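Local structure of putative dioxygenase (1H-3-hydroxy-4-oxoquinaldine 2,4-dioxygenase) (Mycobacteroides abscessus subsp. abscessus, 6RA3) at residues G137-E142 against A183-D188. The protein cleaves the quinolone ring of the Pseudomonas quinolone signal PQS with dioxygen, releasing N-octanoylanthranilate and carbon monoxide. Sequence-based numbering, arbitrary orientation.
Sequences GIQDPE and AGRVID
With CG1 set between backbone N and carbonyl carbon (chi1 62°) and the chain straight beyond it, I138 sends CD1 onto helix 177-194 at G184; Q139, its CG beside the backbone N (chi1 -59°) and its chain extended, carries its amide to the same turn of helix. I138 CD1 rests 3.8 Å from G184 CA, a van der Waals contact with bare backbone. Because G184 has no side chain, I138 and Q139 pack directly on the helix backbone, and the CA atoms of Q139 and G184 are 6.2 Å apart. The NH2 end of Q139 sits over the face of the G184-R185 peptide, with Q139 NE2 3.5 Å from G184 C. The other amide corner, Q139 OE1, touches the aliphatic part of R185, 3.9 Å from CD, while the amide and guanidinium planes stand nearly perpendicular (84°). A water accepts from Q139 NE2 at 3.1 Å and probably links it to D188; its 2.5 Å approach to D188 OD2 is short and uncertain in detail. D188 OD2 also bonds H136 NE2. The contact joins two parts of the helical insertion between strands 116-120 and 209-214, which corresponds to the cap of the alpha/beta-hydrolase fold; nearby, I187 touches H97, the probable substrate-binding residue. Backbone packing carries it, while polar ends are held mainly from outside: Q139 NE2 by L135 O and the water, R185 by a salt bridge to D68.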
ATOM      1  N   GLY A 137      -8.395  -7.506 -32.101  1.00 39.79           N
ATOM      2  CA  GLY A 137      -6.952  -7.355 -32.132  1.00 43.04           C
ATOM      3  C   GLY A 137      -6.314  -7.546 -30.765  1.00 40.32           C
ATOM      4  O   GLY A 137      -5.211  -8.078 -30.656  1.00 41.19           O
ATOM      5  N   ILE A 138      -6.993  -7.103 -29.704  1.00 44.03           N
ATOM      6  CA  ILE A 138      -6.441  -7.303 -28.362  1.00 48.12           C
ATOM      7  C   ILE A 138      -6.646  -8.718 -27.847  1.00 44.41           C
ATOM      8  O   ILE A 138      -6.070  -9.072 -26.807  1.00 39.82           O
ATOM      9  CB  ILE A 138      -7.008  -6.295 -27.344  1.00 44.40           C
ATOM     10  CG1 ILE A 138      -8.517  -6.461 -27.193  1.00 32.75           C
ATOM     11  CG2 ILE A 138      -6.576  -4.879 -27.735  1.00 42.95           C
ATOM     12  CD1 ILE A 138      -9.204  -5.304 -26.460  1.00 39.10           C
ATOM     13  N   GLN A 139      -7.422  -9.545 -28.553  1.00 44.87           N
ATOM     14  CA  GLN A 139      -7.480 -10.981 -28.285  1.00 41.26           C
ATOM     15  C   GLN A 139      -6.441 -11.772 -29.064  1.00 36.33           C
ATOM     16  O   GLN A 139      -6.454 -13.008 -29.008  1.00 35.73           O
ATOM     17  CB  GLN A 139      -8.866 -11.534 -28.606  1.00 42.05           C
ATOM     18  CG  GLN A 139      -9.982 -10.900 -27.823  1.00 37.20           C
ATOM     19  CD  GLN A 139     -11.293 -11.399 -28.302  1.00 39.77           C
ATOM     20  OE1 GLN A 139     -11.482 -12.612 -28.454  1.00 34.46           O
ATOM     21  NE2 GLN A 139     -12.203 -10.484 -28.592  1.00 34.74           N
ATOM     22  N   ASP A 140      -5.538 -11.088 -29.760  1.00 34.84           N
ATOM     23  CA  ASP A 140      -4.528 -11.726 -30.583  1.00 41.00           C
ATOM     24  C   ASP A 140      -3.210 -11.781 -29.822  1.00 39.61           C
ATOM     25  O   ASP A 140      -2.618 -10.721 -29.556  1.00 36.32           O
ATOM     26  CB  ASP A 140      -4.353 -10.961 -31.900  1.00 42.04           C
ATOM     27  CG  ASP A 140      -3.301 -11.598 -32.833  1.00 48.50           C
ATOM     28  OD1 ASP A 140      -2.574 -12.514 -32.400  1.00 49.27           O
ATOM     29  OD2 ASP A 140      -3.201 -11.174 -34.003  1.00 50.85           O
ATOM     30  N   PRO A 141      -2.701 -12.970 -29.481  1.00 43.10           N
ATOM     31  CA  PRO A 141      -1.480 -13.039 -28.664  1.00 41.46           C
ATOM     32  C   PRO A 141      -0.291 -12.296 -29.247  1.00 49.96           C
ATOM     33  O   PRO A 141       0.569 -11.836 -28.479  1.00 49.36           O
ATOM     34  CB  PRO A 141      -1.206 -14.547 -28.589  1.00 45.39           C
ATOM     35  CG  PRO A 141      -2.512 -15.188 -28.783  1.00 41.49           C
ATOM     36  CD  PRO A 141      -3.263 -14.312 -29.732  1.00 42.85           C
ATOM     37  N   GLU A 142      -0.211 -12.165 -30.580  1.00 48.39           N
ATOM     38  CA  GLU A 142       0.938 -11.534 -31.225  1.00 51.78           C
ATOM     39  C   GLU A 142       0.768 -10.039 -31.471  1.00 47.84           C
ATOM     40  O   GLU A 142       1.758  -9.365 -31.762  1.00 51.28           O
ATOM     41  CB  GLU A 142       1.253 -12.233 -32.561  1.00 50.40           C
ATOM     42  CG  GLU A 142       1.684 -13.681 -32.411  1.00 69.57           C
ATOM     43  CD  GLU A 142       0.511 -14.655 -32.450  1.00 92.55           C
ATOM     44  OE1 GLU A 142      -0.382 -14.492 -33.315  1.00 92.97           O
ATOM     45  OE2 GLU A 142       0.481 -15.586 -31.610  1.00 93.86           O
ATOM     46  N   ALA A 183     -11.113  -8.341 -21.820  1.00 33.50           N
ATOM     47  CA  ALA A 183     -11.875  -7.125 -22.083  1.00 34.54           C
ATOM     48  C   ALA A 183     -12.485  -7.177 -23.478  1.00 35.47           C
ATOM     49  O   ALA A 183     -13.677  -6.904 -23.657  1.00 32.06           O
ATOM     50  CB  ALA A 183     -10.972  -5.904 -21.942  1.00 29.88           C
ATOM     51  N   GLY A 184     -11.674  -7.539 -24.473  1.00 34.26           N
ATOM     52  CA  GLY A 184     -12.137  -7.688 -25.840  1.00 35.32           C
ATOM     53  C   GLY A 184     -13.360  -8.559 -25.914  1.00 33.28           C
ATOM     54  O   GLY A 184     -14.384  -8.141 -26.452  1.00 34.51           O
ATOM     55  N   ARG A 185     -13.249  -9.780 -25.389  1.00 27.70           N
ATOM     56  CA  ARG A 185     -14.356 -10.722 -25.357  1.00 32.80           C
ATOM     57  C   ARG A 185     -15.596 -10.124 -24.724  1.00 40.21           C
ATOM     58  O   ARG A 185     -16.708 -10.253 -25.259  1.00 29.94           O
ATOM     59  CB  ARG A 185     -13.961 -11.957 -24.542  1.00 37.36           C
ATOM     60  CG  ARG A 185     -13.790 -13.209 -25.291  1.00 41.35           C
ATOM     61  CD  ARG A 185     -12.510 -13.861 -24.918  1.00 45.63           C
ATOM     62  NE  ARG A 185     -12.335 -14.090 -23.479  1.00 34.19           N
ATOM     63  CZ  ARG A 185     -11.138 -14.163 -22.904  1.00 30.09           C
ATOM     64  NH1 ARG A 185     -10.050 -13.999 -23.631  1.00 31.47           N
ATOM     65  NH2 ARG A 185     -11.020 -14.363 -21.598  1.00 36.93           N
ATOM     66  N   VAL A 186     -15.441  -9.584 -23.508  1.00 34.22           N
ATOM     67  CA  VAL A 186     -16.600  -9.217 -22.706  1.00 37.46           C
ATOM     68  C   VAL A 186     -17.327  -8.043 -23.349  1.00 35.62           C
ATOM     69  O   VAL A 186     -18.556  -8.048 -23.463  1.00 33.44           O
ATOM     70  CB  VAL A 186     -16.178  -8.913 -21.252  1.00 41.54           C
ATOM     71  CG1 VAL A 186     -17.331  -8.315 -20.470  1.00 40.55           C
ATOM     72  CG2 VAL A 186     -15.719 -10.200 -20.555  1.00 36.54           C
ATOM     73  N   ILE A 187     -16.575  -7.020 -23.767  1.00 35.80           N
ATOM     74  CA  ILE A 187     -17.160  -5.883 -24.472  1.00 31.69           C
ATOM     75  C   ILE A 187     -17.791  -6.342 -25.790  1.00 45.25           C
ATOM     76  O   ILE A 187     -18.978  -6.098 -26.055  1.00 40.15           O
ATOM     77  CB  ILE A 187     -16.093  -4.800 -24.703  1.00 38.99           C
ATOM     78  CG1 ILE A 187     -15.497  -4.319 -23.357  1.00 40.93           C
ATOM     79  CG2 ILE A 187     -16.682  -3.624 -25.445  1.00 40.06           C
ATOM     80  CD1 ILE A 187     -14.303  -3.378 -23.514  1.00 35.18           C
ATOM     81  N   ASP A 188     -17.012  -7.029 -26.630  1.00 34.02           N
ATOM     82  CA  ASP A 188     -17.557  -7.523 -27.893  1.00 38.69           C
ATOM     83  C   ASP A 188     -18.868  -8.258 -27.655  1.00 36.26           C
ATOM     84  O   ASP A 188     -19.871  -8.001 -28.330  1.00 38.47           O
ATOM     85  CB  ASP A 188     -16.527  -8.414 -28.587  1.00 39.34           C
ATOM     86  CG  ASP A 188     -16.918  -8.807 -30.003  1.00 47.12           C
ATOM     87  OD1 ASP A 188     -17.396  -7.948 -30.772  1.00 51.07           O
ATOM     88  OD2 ASP A 188     -16.679  -9.977 -30.368  1.00 47.14           O
TER
HETATM   89  O   HOH W   1     -15.091 -11.479 -29.258  1.00 37.27           O